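PDB 3QAC: 11S globulin seed storage protein, which probably serves as a nutrient reserve of the seed, stored as an oligomeric two-cupin globulin. Local coordinates for residues Thr20-Thr25 with Gln43-Ala48; Val161-Thr166 with His345-Cys350; Ser410-Thr415 with Thr448-Ser453; Asp424-Ile429 with Gly439-Arg444. All coordinates share one frame; numbering follows the deposited sequence.

Interaction 1 of 4, residues Thr20-Thr25 with Gln43-Ala48; sequences TALEPT and QEFRCA
Leu-22 pushes its CD1 methyl at the ring of Phe-45, approaching it obliquely, with CD1 3.6 Å from Phe-45 CE1. The same methyl lies against the flank of Glu-44, 3.9 Å from Glu-44 CG, so this one methyl sits between two neighbouring side chains of helix 43-48. The glutamate chain is folded rather than extended: a turn at its second torsion (chi2 -90°) brings the carboxylate back towards the loop. There Glu-44 OE2 receives the Thr-20 amide N at 3.2 Å in a somewhat bent bond (N-H...O 142°), the donor arriving nearly in line with the carboxylate C-O bond, and a water donates both to OE2 and to Thr-20 O, 2.6 Å from the latter. Two donors therefore grip one carboxylate oxygen in a buried setting. This corner belongs to the N-terminal cupin domain, yet it also lies over the C-terminal one, since Leu-22 shares backbone hydrogen bonding with Leu-377 of strand 377-380, on which the side chains of Glu-44 and Phe-45 also rest. Were Glu-44 an alanine, the Thr-20 amide would probably lose this acceptor and the bridging water one of its partners. Farther along, Cys-47 forms a disulfide with Cys-14, tying helix 43-48 to the N-terminal arm.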
loop_
_atom_site.group_PDB
_atom_site.type_symbol
_atom_site.label_atom_id
_atom_site.label_comp_id
_atom_site.label_asym_id
_atom_site.label_seq_id
_atom_site.Cartn_x
_atom_site.Cartn_y
_atom_site.Cartn_z
ATOM N N THR A 20 16.106 20.625 -9.267
ATOM C CA THR A 20 17.497 20.930 -9.451
ATOM C C THR A 20 18.173 19.749 -10.120
ATOM O O THR A 20 17.763 18.602 -9.936
ATOM C CB THR A 20 18.133 21.271 -8.093
ATOM O OG1 THR A 20 18.240 22.697 -7.977
ATOM C CG2 THR A 20 19.495 20.639 -7.947
ATOM N N ALA A 21 19.173 20.031 -10.943
ATOM C CA ALA A 21 20.053 18.984 -11.414
ATOM C C ALA A 21 20.842 18.560 -10.187
ATOM O O ALA A 21 21.607 19.342 -9.635
ATOM C CB ALA A 21 20.965 19.506 -12.494
ATOM N N LEU A 22 20.619 17.332 -9.744
ATOM C CA LEU A 22 21.213 16.833 -8.512
ATOM C C LEU A 22 22.433 15.954 -8.729
ATOM O O LEU A 22 22.477 15.094 -9.613
ATOM C CB LEU A 22 20.174 16.079 -7.684
ATOM C CG LEU A 22 18.996 16.935 -7.225
ATOM C CD1 LEU A 22 17.830 16.082 -6.719
ATOM C CD2 LEU A 22 19.457 17.973 -6.157
ATOM N N GLU A 23 23.429 16.180 -7.886
ATOM C CA GLU A 23 24.634 15.388 -7.902
ATOM C C GLU A 23 24.881 14.880 -6.497
ATOM O O GLU A 23 24.264 15.364 -5.544
ATOM C CB GLU A 23 25.794 16.226 -8.408
ATOM C CG GLU A 23 25.462 16.930 -9.705
ATOM C CD GLU A 23 26.633 17.734 -10.231
ATOM O OE1 GLU A 23 27.787 17.315 -10.008
ATOM O OE2 GLU A 23 26.401 18.783 -10.863
ATOM N N PRO A 24 25.731 13.852 -6.373
ATOM C CA PRO A 24 26.017 13.290 -5.054
ATOM C C PRO A 24 26.484 14.406 -4.134
ATOM O O PRO A 24 27.205 15.289 -4.591
ATOM C CB PRO A 24 27.177 12.321 -5.318
ATOM C CG PRO A 24 27.112 12.013 -6.759
ATOM C CD PRO A 24 26.531 13.227 -7.432
ATOM N N THR A 25 26.064 14.382 -2.876
ATOM C CA THR A 25 26.552 15.354 -1.903
ATOM C C THR A 25 27.468 14.709 -0.860
ATOM O O THR A 25 28.119 15.405 -0.087
ATOM C CB THR A 25 25.406 16.099 -1.209
ATOM O OG1 THR A 25 24.596 15.156 -0.499
ATOM C CG2 THR A 25 24.564 16.857 -2.241
ATOM N N GLN A 43 14.094 18.089 -1.435
ATOM C CA GLN A 43 12.651 18.026 -1.432
ATOM C C GLN A 43 12.113 17.016 -2.445
ATOM O O GLN A 43 11.189 16.263 -2.146
ATOM C CB GLN A 43 12.057 19.395 -1.737
ATOM C CG GLN A 43 10.559 19.395 -1.676
ATOM C CD GLN A 43 9.971 20.759 -1.861
ATOM O OE1 GLN A 43 10.662 21.775 -1.718
ATOM N NE2 GLN A 43 8.683 20.806 -2.181
ATOM N N GLU A 44 12.661 17.024 -3.653
ATOM C CA GLU A 44 12.100 16.172 -4.684
ATOM C C GLU A 44 12.397 14.697 -4.404
ATOM O O GLU A 44 11.655 13.842 -4.860
ATOM C CB GLU A 44 12.516 16.597 -6.102
ATOM C CG GLU A 44 14.013 16.646 -6.363
ATOM C CD GLU A 44 14.621 18.020 -6.040
ATOM O OE1 GLU A 44 14.423 18.518 -4.900
ATOM O OE2 GLU A 44 15.287 18.602 -6.931
ATOM N N PHE A 45 13.461 14.402 -3.650
ATOM C CA PHE A 45 13.690 13.029 -3.207
ATOM C C PHE A 45 12.681 12.635 -2.143
ATOM O O PHE A 45 12.224 11.491 -2.096
ATOM C CB PHE A 45 15.099 12.806 -2.670
ATOM C CG PHE A 45 16.127 12.649 -3.740
ATOM C CD1 PHE A 45 17.318 13.341 -3.675
ATOM C CD2 PHE A 45 15.899 11.823 -4.818
ATOM C CE1 PHE A 45 18.278 13.212 -4.655
ATOM C CE2 PHE A 45 16.860 11.685 -5.811
ATOM C CZ PHE A 45 18.059 12.400 -5.728
ATOM N N ARG A 46 12.344 13.585 -1.282
ATOM C CA ARG A 46 11.381 13.316 -0.235
ATOM C C ARG A 46 10.029 13.054 -0.896
ATOM O O ARG A 46 9.312 12.133 -0.526
ATOM C CB ARG A 46 11.315 14.486 0.769
ATOM C CG ARG A 46 12.586 14.626 1.608
ATOM C CD ARG A 46 12.385 15.492 2.858
ATOM N NE ARG A 46 12.476 16.917 2.543
ATOM C CZ ARG A 46 11.436 17.745 2.558
ATOM N NH1 ARG A 46 10.231 17.273 2.892
ATOM N NH2 ARG A 46 11.598 19.037 2.246
ATOM N N CYS A 47 9.698 13.876 -1.882
ATOM C CA CYS A 47 8.480 13.714 -2.643
ATOM C C CYS A 47 8.430 12.330 -3.319
ATOM O O CYS A 47 7.400 11.664 -3.291
ATOM C CB CYS A 47 8.384 14.812 -3.702
ATOM S SG CYS A 47 7.026 14.571 -4.876
ATOM N N ALA A 48 9.545 11.915 -3.925
ATOM C CA ALA A 48 9.612 10.666 -4.676
ATOM C C ALA A 48 9.749 9.478 -3.737
ATOM O O ALA A 48 9.340 8.370 -4.057
ATOM C CB ALA A 48 10.765 10.699 -5.663
HETATM O O HOH W 1 15.775 17.055 -9.320
#

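Interaction 2 of 4, residues Val161-Thr166 with His345-Cys350; sequences VILIDT and HNIMYC
With its CG trans to the backbone N (chi1 177°), Tyr-349 carries its ring across to Val-161, where CG1 takes that same trans place and CG2 the one trans to the carbonyl carbon; with the valine CB pointing toward the facing strand, both methyls reach the ring. The two residues approach from opposite directions, methyls against a flat face. CG1 of Val-161 sits over the middle of the Tyr-349 ring, 3.9 Å from the centroid and only 7° off the ring normal, a CH-pi contact, whereas CG2 of Val-161 reaches the phenolic end, 3.4 Å from Tyr-349 CZ. A beta-branched residue suits this place, since its two methyls can cover one ring from centre to rim. Beyond the rim the Tyr-349 hydroxyl is hydrogen-bonded to Glu-77 OE2 and to Arg-54 NH2, polar groups of the N-terminal domain. Without the hydroxyl, as in a phenylalanine here, Glu-77 and Arg-54 would each probably lose this partner. Two residues along each strand, Leu-163 CD1 touches Ile-347 CG1 at 3.9 Å, the side chains crossing at about a right angle. No hydrogen bond joins the strands: this is sheet-on-sheet packing between two cupin domains. Strand 158-164 runs between 51-57 and 72-78 in one sheet, and strand 346-351 between 394-401 and 377-380 in the other, with Val-52 touching both Leu-163 and Ile-347.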
loop_
_atom_site.group_PDB
_atom_site.type_symbol
_atom_site.label_atom_id
_atom_site.label_comp_id
_atom_site.label_asym_id
_atom_site.label_seq_id
_atom_site.Cartn_x
_atom_site.Cartn_y
_atom_site.Cartn_z
ATOM N N VAL A 161 24.316 2.548 -10.960
ATOM C CA VAL A 161 23.492 3.613 -10.463
ATOM C C VAL A 161 22.283 2.936 -9.856
ATOM O O VAL A 161 21.559 2.172 -10.502
ATOM C CB VAL A 161 23.110 4.608 -11.569
ATOM C CG1 VAL A 161 22.206 5.676 -11.026
ATOM C CG2 VAL A 161 24.372 5.231 -12.160
ATOM N N ILE A 162 22.104 3.200 -8.578
ATOM C CA ILE A 162 21.173 2.455 -7.774
ATOM C C ILE A 162 20.046 3.335 -7.269
ATOM O O ILE A 162 20.274 4.286 -6.521
ATOM C CB ILE A 162 21.928 1.824 -6.612
ATOM C CG1 ILE A 162 23.056 0.946 -7.171
ATOM C CG2 ILE A 162 20.984 1.054 -5.703
ATOM C CD1 ILE A 162 23.957 0.325 -6.131
ATOM N N LEU A 163 18.830 3.047 -7.705
ATOM C CA LEU A 163 17.671 3.635 -7.061
ATOM C C LEU A 163 17.252 2.761 -5.887
ATOM O O LEU A 163 17.068 1.535 -6.033
ATOM C CB LEU A 163 16.506 3.792 -8.029
ATOM C CG LEU A 163 15.285 4.337 -7.288
ATOM C CD1 LEU A 163 15.137 5.819 -7.544
ATOM C CD2 LEU A 163 14.029 3.602 -7.700
ATOM N N ILE A 164 17.112 3.395 -4.726
ATOM C CA ILE A 164 16.669 2.714 -3.516
ATOM C C ILE A 164 15.299 3.233 -3.138
ATOM O O ILE A 164 15.150 4.394 -2.756
ATOM C CB ILE A 164 17.611 2.942 -2.337
ATOM C CG1 ILE A 164 19.067 2.719 -2.761
ATOM C CG2 ILE A 164 17.226 2.037 -1.175
ATOM C CD1 ILE A 164 20.047 2.989 -1.665
ATOM N N ASP A 165 14.294 2.371 -3.242
ATOM C CA ASP A 165 12.922 2.831 -3.159
ATOM C C ASP A 165 12.410 2.721 -1.736
ATOM O O ASP A 165 11.649 1.806 -1.401
ATOM C CB ASP A 165 12.044 2.037 -4.118
ATOM C CG ASP A 165 10.605 2.429 -4.017
ATOM O OD1 ASP A 165 10.374 3.572 -3.570
ATOM O OD2 ASP A 165 9.717 1.607 -4.370
ATOM N N THR A 166 12.832 3.672 -0.906
ATOM C CA THR A 166 12.586 3.630 0.522
ATOM C C THR A 166 11.099 3.698 0.799
ATOM O O THR A 166 10.638 3.179 1.801
ATOM C CB THR A 166 13.293 4.793 1.219
ATOM O OG1 THR A 166 13.077 5.978 0.457
ATOM C CG2 THR A 166 14.776 4.555 1.264
ATOM N N HIS A 345 6.788 8.525 -10.253
ATOM C CA HIS A 345 7.868 9.505 -10.238
ATOM C C HIS A 345 8.941 8.959 -11.135
ATOM O O HIS A 345 9.162 7.760 -11.219
ATOM C CB HIS A 345 8.474 9.703 -8.834
ATOM C CG HIS A 345 7.508 10.252 -7.839
ATOM N ND1 HIS A 345 7.124 11.578 -7.829
ATOM C CD2 HIS A 345 6.831 9.657 -6.832
ATOM C CE1 HIS A 345 6.244 11.771 -6.865
ATOM N NE2 HIS A 345 6.054 10.625 -6.239
ATOM N N ASN A 346 9.653 9.859 -11.773
ATOM C CA ASN A 346 10.687 9.444 -12.667
ATOM C C ASN A 346 12.021 10.019 -12.223
ATOM O O ASN A 346 12.225 11.238 -12.264
ATOM C CB ASN A 346 10.326 9.949 -14.045
ATOM C CG ASN A 346 11.123 9.301 -15.084
ATOM O OD1 ASN A 346 12.315 9.102 -14.897
ATOM N ND2 ASN A 346 10.482 8.930 -16.193
ATOM N N ILE A 347 12.920 9.165 -11.769
ATOM C CA ILE A 347 14.232 9.652 -11.404
ATOM C C ILE A 347 15.077 9.478 -12.634
ATOM O O ILE A 347 15.580 8.395 -12.905
ATOM C CB ILE A 347 14.858 8.937 -10.186
ATOM C CG1 ILE A 347 14.079 9.265 -8.916
ATOM C CG2 ILE A 347 16.286 9.407 -9.970
ATOM C CD1 ILE A 347 12.614 8.761 -8.924
ATOM N N MET A 348 15.181 10.549 -13.406
ATOM C CA MET A 348 15.964 10.514 -14.621
ATOM C C MET A 348 17.419 10.889 -14.401
ATOM O O MET A 348 17.757 12.042 -14.145
ATOM C CB MET A 348 15.396 11.436 -15.677
ATOM C CG MET A 348 16.411 11.599 -16.777
ATOM S SD MET A 348 15.774 12.541 -18.117
ATOM C CE MET A 348 15.361 14.038 -17.249
ATOM N N TYR A 349 18.263 9.890 -14.527
ATOM C CA TYR A 349 19.696 10.012 -14.411
ATOM C C TYR A 349 20.323 10.147 -15.784
ATOM O O TYR A 349 20.049 9.332 -16.688
ATOM C CB TYR A 349 20.191 8.719 -13.825
ATOM C CG TYR A 349 21.675 8.620 -13.681
ATOM C CD1 TYR A 349 22.334 9.277 -12.643
ATOM C CD2 TYR A 349 22.420 7.837 -14.544
ATOM C CE1 TYR A 349 23.688 9.168 -12.487
ATOM C CE2 TYR A 349 23.788 7.724 -14.391
ATOM C CZ TYR A 349 24.412 8.399 -13.356
ATOM O OH TYR A 349 25.770 8.298 -13.178
ATOM N N CYS A 350 21.174 11.152 -15.955
ATOM C CA CYS A 350 21.844 11.308 -17.235
ATOM C C CYS A 350 23.071 10.431 -17.316
ATOM O O CYS A 350 23.993 10.550 -16.511
ATOM C CB CYS A 350 22.237 12.749 -17.512
ATOM S SG CYS A 350 23.129 12.866 -19.075
#

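Interaction 3 of 4, residues Ser410-Thr415 with Thr448-Ser453; sequences SLAGRT and TLFRSS
Hydrogen bonding ties Ser-410 to Thr-448: the hydroxyls OG of Ser-410 and OG1 of Thr-448 lie 3.2 Å apart, and either may be the donor. In the serine, OG stands trans to the carbonyl carbon (chi1 -55°), a rotation that presents it to the threonine. Waters extend this polar link. One sits 2.6 Å from Ser-410 OG and makes a weak bond to Thr-448 O. Another donates to both Ala-412 O and Arg-414 O and accepts from Thr-448 N, which it meets at 2.6 Å, so three backbone groups of the two chain pieces are satisfied by a single molecule.

Packing is the work of Phe-450. Its CZ end reaches the loop, with Ala-412 O near the ring plane at the edge, 3.8 Å from Phe-450 CZ, and Gly-413 CA approaching obliquely, 4.0 Å from the same CZ. Glycine suits the place: a beta carbon there would fall 2.9 Å from Phe-450 CZ and, at these backbone angles, would also jam against the carbonyl oxygen of Ala-412. Arg-444 adds a cation-pi contact to the ring. On the subunit boundary, Phe-224 and Ser-223 of the second subunit pack on Ala-412 and Phe-450 respectively.

Strands 408-410 and 449-450 both pair antiparallel with strand 335-341, and the contact thus closes a corner of the C-terminal cupin barrel where the chain leaves for its helices and later returns.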
loop_
_atom_site.group_PDB
_atom_site.type_symbol
_atom_site.label_atom_id
_atom_site.label_comp_id
_atom_site.label_asym_id
_atom_site.label_seq_id
_atom_site.Cartn_x
_atom_site.Cartn_y
_atom_site.Cartn_z
ATOM N N SER A 410 2.815 10.927 -24.245
ATOM C CA SER A 410 3.295 12.043 -25.033
ATOM C C SER A 410 2.158 13.027 -25.232
ATOM O O SER A 410 0.994 12.653 -25.276
ATOM C CB SER A 410 3.815 11.559 -26.382
ATOM O OG SER A 410 4.809 10.568 -26.189
ATOM N N LEU A 411 2.494 14.293 -25.350
ATOM C CA LEU A 411 1.481 15.294 -25.598
ATOM C C LEU A 411 1.424 15.565 -27.090
ATOM O O LEU A 411 0.365 15.861 -27.629
ATOM C CB LEU A 411 1.816 16.553 -24.822
ATOM C CG LEU A 411 2.025 16.220 -23.342
ATOM C CD1 LEU A 411 2.705 17.374 -22.600
ATOM C CD2 LEU A 411 0.694 15.855 -22.699
ATOM N N ALA A 412 2.570 15.433 -27.757
ATOM C CA ALA A 412 2.658 15.633 -29.204
ATOM C C ALA A 412 2.985 14.338 -29.934
ATOM O O ALA A 412 3.575 13.425 -29.363
ATOM C CB ALA A 412 3.705 16.702 -29.532
ATOM N N GLY A 413 2.593 14.258 -31.201
ATOM C CA GLY A 413 3.012 13.158 -32.056
ATOM C C GLY A 413 2.005 12.043 -32.229
ATOM O O GLY A 413 0.849 12.159 -31.831
ATOM N N ARG A 414 2.439 10.960 -32.856
ATOM C CA ARG A 414 1.578 9.803 -33.011
ATOM C C ARG A 414 1.423 9.129 -31.649
ATOM O O ARG A 414 2.394 8.964 -30.913
ATOM C CB ARG A 414 2.165 8.828 -34.022
ATOM C CD ARG A 414 1.841 6.843 -35.455
ATOM C CZ ARG A 414 0.361 6.001 -37.232
ATOM N NH1 ARG A 414 -0.515 5.102 -37.653
ATOM N NH2 ARG A 414 0.737 6.980 -38.043
ATOM N N THR A 415 0.208 8.732 -31.308
ATOM C CA THR A 415 -0.024 8.223 -29.962
ATOM C C THR A 415 0.349 9.307 -28.966
ATOM O O THR A 415 1.277 9.128 -28.189
ATOM C CB THR A 415 0.846 6.985 -29.672
ATOM O OG1 THR A 415 0.641 6.009 -30.701
ATOM C CG2 THR A 415 0.480 6.383 -28.325
ATOM N N THR A 448 6.785 9.874 -30.112
ATOM C CA THR A 448 7.505 10.061 -28.844
ATOM C C THR A 448 8.892 10.673 -28.985
ATOM O O THR A 448 9.235 11.600 -28.254
ATOM C CB THR A 448 7.652 8.726 -28.078
ATOM O OG1 THR A 448 6.360 8.244 -27.701
ATOM C CG2 THR A 448 8.509 8.910 -26.828
ATOM N N LEU A 449 9.697 10.115 -29.890
ATOM C CA LEU A 449 11.031 10.626 -30.185
ATOM C C LEU A 449 11.045 11.285 -31.556
ATOM O O LEU A 449 10.589 10.695 -32.536
ATOM C CB LEU A 449 12.045 9.497 -30.151
ATOM C CG LEU A 449 12.171 8.825 -28.789
ATOM C CD1 LEU A 449 13.216 7.738 -28.838
ATOM C CD2 LEU A 449 12.526 9.859 -27.741
ATOM N N PHE A 450 11.559 12.511 -31.611
ATOM C CA PHE A 450 11.556 13.316 -32.827
ATOM C C PHE A 450 12.958 13.739 -33.192
ATOM O O PHE A 450 13.791 13.973 -32.321
ATOM C CB PHE A 450 10.775 14.611 -32.619
ATOM C CG PHE A 450 9.385 14.415 -32.122
ATOM C CD1 PHE A 450 8.714 15.459 -31.509
ATOM C CD2 PHE A 450 8.742 13.193 -32.267
ATOM C CE1 PHE A 450 7.424 15.290 -31.055
ATOM C CE2 PHE A 450 7.459 13.007 -31.805
ATOM C CZ PHE A 450 6.791 14.053 -31.199
ATOM N N ARG A 451 13.210 13.870 -34.485
ATOM C CA ARG A 451 14.426 14.509 -34.926
ATOM C C ARG A 451 14.170 16.007 -34.944
ATOM O O ARG A 451 13.181 16.470 -35.517
ATOM C CB ARG A 451 14.841 14.012 -36.303
ATOM C CG ARG A 451 16.245 14.442 -36.658
ATOM C CD ARG A 451 17.060 14.671 -35.387
ATOM N NE ARG A 451 18.253 15.459 -35.657
ATOM C CZ ARG A 451 19.394 14.948 -36.112
ATOM N NH1 ARG A 451 19.495 13.642 -36.342
ATOM N NH2 ARG A 451 20.434 15.744 -36.336
ATOM N N SER A 452 15.048 16.757 -34.287
ATOM C CA SER A 452 14.867 18.201 -34.129
ATOM C C SER A 452 16.109 18.991 -34.545
ATOM O O SER A 452 17.173 18.415 -34.797
ATOM C CB SER A 452 14.480 18.549 -32.683
ATOM O OG SER A 452 13.170 18.086 -32.380
ATOM N N SER A 453 15.957 20.311 -34.624
ATOM C CA SER A 453 17.067 21.194 -34.983
ATOM C C SER A 453 17.573 21.978 -33.762
ATOM O O SER A 453 16.779 22.526 -32.993
ATOM C CB SER A 453 16.665 22.142 -36.122
ATOM O OG SER A 453 16.547 21.445 -37.356
HETATM O O HOH W 2 6.991 11.826 -25.606
HETATM O O HOH W 3 4.303 10.717 -29.814
#

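Interaction 4 of 4, residues Asp424-Ile429 with Gly439-Arg444; sequences DVVSNI and GLKFNR
Lys-441 lies along Val-426 with the middle of its chain. Its CB sits over a face of the adjoining Phe-442 ring, 3.4 Å above the plane and displaced towards the rim. CG and CD then pass the CG2 methyl of Val-426, the closer approach being 4.1 Å from Lys-441 CD to that CG2. At chi3 (61°) the chain bends, carrying NZ past the valine to Leu-421 O, with which it is hydrogen-bonded; NZ also makes a salt bridge with Asp-126 and a hydrogen bond with Gln-127 O, both of the second subunit. A lysine suits a place like this because its methylenes can pack as hydrocarbon while its charge is delivered to the boundary. The two segments belong to consecutive helices, 423-430 and 434-442, in the helical excursion between strands 408-410 and 449-450 of the C-terminal cupin barrel, a region that meets the neighbouring subunit in the trimer, as in other 11S globulins. Val-426 also uses its other methyl, CG1, which touches Leu-440 CD2 at 3.7 Å; a small beta-branched side chain can thus serve two successive residues of the facing helix. Leu-440 itself also packs on Ile-418 and on Phe-224 of the second subunit.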
loop_
_atom_site.group_PDB
_atom_site.type_symbol
_atom_site.label_atom_id
_atom_site.label_comp_id
_atom_site.label_asym_id
_atom_site.label_seq_id
_atom_site.Cartn_x
_atom_site.Cartn_y
_atom_site.Cartn_z
ATOM N N ASP A 424 -12.401 18.658 -33.290
ATOM C CA ASP A 424 -13.295 19.703 -32.792
ATOM C C ASP A 424 -12.986 20.086 -31.348
ATOM O O ASP A 424 -13.071 21.255 -30.975
ATOM C CB ASP A 424 -14.756 19.264 -32.903
ATOM C CG ASP A 424 -15.329 19.517 -34.267
ATOM O OD1 ASP A 424 -14.734 20.337 -35.004
ATOM O OD2 ASP A 424 -16.367 18.906 -34.601
ATOM N N VAL A 425 -12.653 19.092 -30.531
ATOM C CA VAL A 425 -12.233 19.364 -29.168
ATOM C C VAL A 425 -10.963 20.199 -29.214
ATOM O O VAL A 425 -10.832 21.201 -28.506
ATOM C CB VAL A 425 -11.998 18.069 -28.366
ATOM C CG1 VAL A 425 -11.309 18.371 -27.037
ATOM C CG2 VAL A 425 -13.328 17.326 -28.148
ATOM N N VAL A 426 -10.037 19.804 -30.077
ATOM C CA VAL A 426 -8.774 20.519 -30.167
ATOM C C VAL A 426 -8.988 21.991 -30.552
ATOM O O VAL A 426 -8.543 22.882 -29.839
ATOM C CB VAL A 426 -7.803 19.822 -31.120
ATOM C CG1 VAL A 426 -6.566 20.642 -31.299
ATOM C CG2 VAL A 426 -7.446 18.460 -30.583
ATOM N N SER A 427 -9.692 22.243 -31.652
ATOM C CA SER A 427 -9.893 23.618 -32.107
ATOM C C SER A 427 -10.672 24.422 -31.063
ATOM O O SER A 427 -10.285 25.538 -30.689
ATOM C CB SER A 427 -10.590 23.653 -33.473
ATOM O OG SER A 427 -11.769 22.868 -33.485
ATOM N N ASN A 428 -11.751 23.833 -30.568
ATOM C CA ASN A 428 -12.528 24.456 -29.502
ATOM C C ASN A 428 -11.754 24.783 -28.208
ATOM O O ASN A 428 -11.918 25.872 -27.654
ATOM C CB ASN A 428 -13.776 23.627 -29.190
ATOM C CG ASN A 428 -15.030 24.192 -29.842
ATOM O OD1 ASN A 428 -15.148 25.400 -30.030
ATOM N ND2 ASN A 428 -15.968 23.319 -30.189
ATOM N N ILE A 429 -10.923 23.858 -27.721
ATOM C CA ILE A 429 -10.205 24.096 -26.465
ATOM C C ILE A 429 -9.039 25.038 -26.662
ATOM O O ILE A 429 -8.585 25.678 -25.715
ATOM C CB ILE A 429 -9.664 22.801 -25.793
ATOM C CG1 ILE A 429 -8.671 22.083 -26.713
ATOM C CG2 ILE A 429 -10.801 21.893 -25.361
ATOM C CD1 ILE A 429 -8.108 20.819 -26.124
ATOM N N GLY A 439 -3.200 20.576 -38.143
ATOM C CA GLY A 439 -1.752 20.620 -38.104
ATOM C C GLY A 439 -1.193 20.416 -36.708
ATOM O O GLY A 439 -0.142 19.783 -36.526
ATOM N N LEU A 440 -1.888 20.968 -35.717
ATOM C CA LEU A 440 -1.519 20.718 -34.335
ATOM C C LEU A 440 -1.538 19.209 -34.095
ATOM O O LEU A 440 -0.641 18.666 -33.449
ATOM C CB LEU A 440 -2.483 21.423 -33.385
ATOM C CG LEU A 440 -2.178 21.260 -31.894
ATOM C CD1 LEU A 440 -0.736 21.641 -31.617
ATOM C CD2 LEU A 440 -3.139 22.098 -31.054
ATOM N N LYS A 441 -2.546 18.533 -34.638
ATOM C CA LYS A 441 -2.677 17.097 -34.448
ATOM C C LYS A 441 -1.675 16.281 -35.253
ATOM O O LYS A 441 -1.105 15.324 -34.732
ATOM C CB LYS A 441 -4.093 16.613 -34.764
ATOM C CG LYS A 441 -5.137 17.064 -33.763
ATOM C CD LYS A 441 -6.464 16.335 -33.959
ATOM C CE LYS A 441 -6.322 14.836 -33.772
ATOM N NZ LYS A 441 -7.648 14.154 -33.815
ATOM N N PHE A 442 -1.453 16.637 -36.514
ATOM C CA PHE A 442 -0.772 15.701 -37.410
ATOM C C PHE A 442 0.580 16.137 -37.962
ATOM O O PHE A 442 1.289 15.337 -38.555
ATOM C CB PHE A 442 -1.707 15.285 -38.540
ATOM C CG PHE A 442 -2.980 14.661 -38.062
ATOM C CD1 PHE A 442 -3.003 13.343 -37.628
ATOM C CD2 PHE A 442 -4.159 15.390 -38.043
ATOM C CE1 PHE A 442 -4.180 12.754 -37.187
ATOM C CE2 PHE A 442 -5.341 14.809 -37.604
ATOM C CZ PHE A 442 -5.353 13.488 -37.175
ATOM N N ASN A 443 0.944 17.393 -37.753
ATOM C CA ASN A 443 2.226 17.899 -38.232
ATOM C C ASN A 443 3.414 17.144 -37.675
ATOM O O ASN A 443 4.529 17.269 -38.170
ATOM C CB ASN A 443 2.352 19.385 -37.929
ATOM C CG ASN A 443 1.485 20.205 -38.825
ATOM O OD1 ASN A 443 0.784 19.648 -39.663
ATOM N ND2 ASN A 443 1.520 21.525 -38.672
ATOM N N ARG A 444 3.161 16.349 -36.644
ATOM C CA ARG A 444 4.213 15.609 -35.967
ATOM C C ARG A 444 3.944 14.101 -36.066
ATOM O O ARG A 444 3.301 13.529 -35.190
ATOM C CB ARG A 444 4.284 16.057 -34.506
ATOM C CG ARG A 444 5.278 15.290 -33.686
ATOM C CD ARG A 444 6.628 15.347 -34.329
ATOM N NE ARG A 444 7.160 16.695 -34.276
ATOM C CZ ARG A 444 8.327 17.042 -34.798
ATOM N NH1 ARG A 444 9.068 16.127 -35.414
ATOM N NH2 ARG A 444 8.751 18.295 -34.705
#

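In the fold
Along the chain, interaction 1 closes first, interaction 2 spans from the N-terminal to the C-terminal cupin domain, and interactions 3 and 4 come last, with 424-429 and 439-444 both lying between the two segments of interaction 3. Interactions 1 and 2 have centres about 10 Å apart and touch where Cys-47 and Ala-48 pack on His-345; together they join the two cupin domains. Interactions 3 and 4, with centres about 15 Å apart, meet through Arg-444, which packs on Phe-450 and Gly-413. Their centres lie 24 to 36 Å from those of the first pair. Domain pairing is thus concentrated in the first pair and much of the subunit contact in the second, although His-345 of interaction 2 also reaches the second subunit.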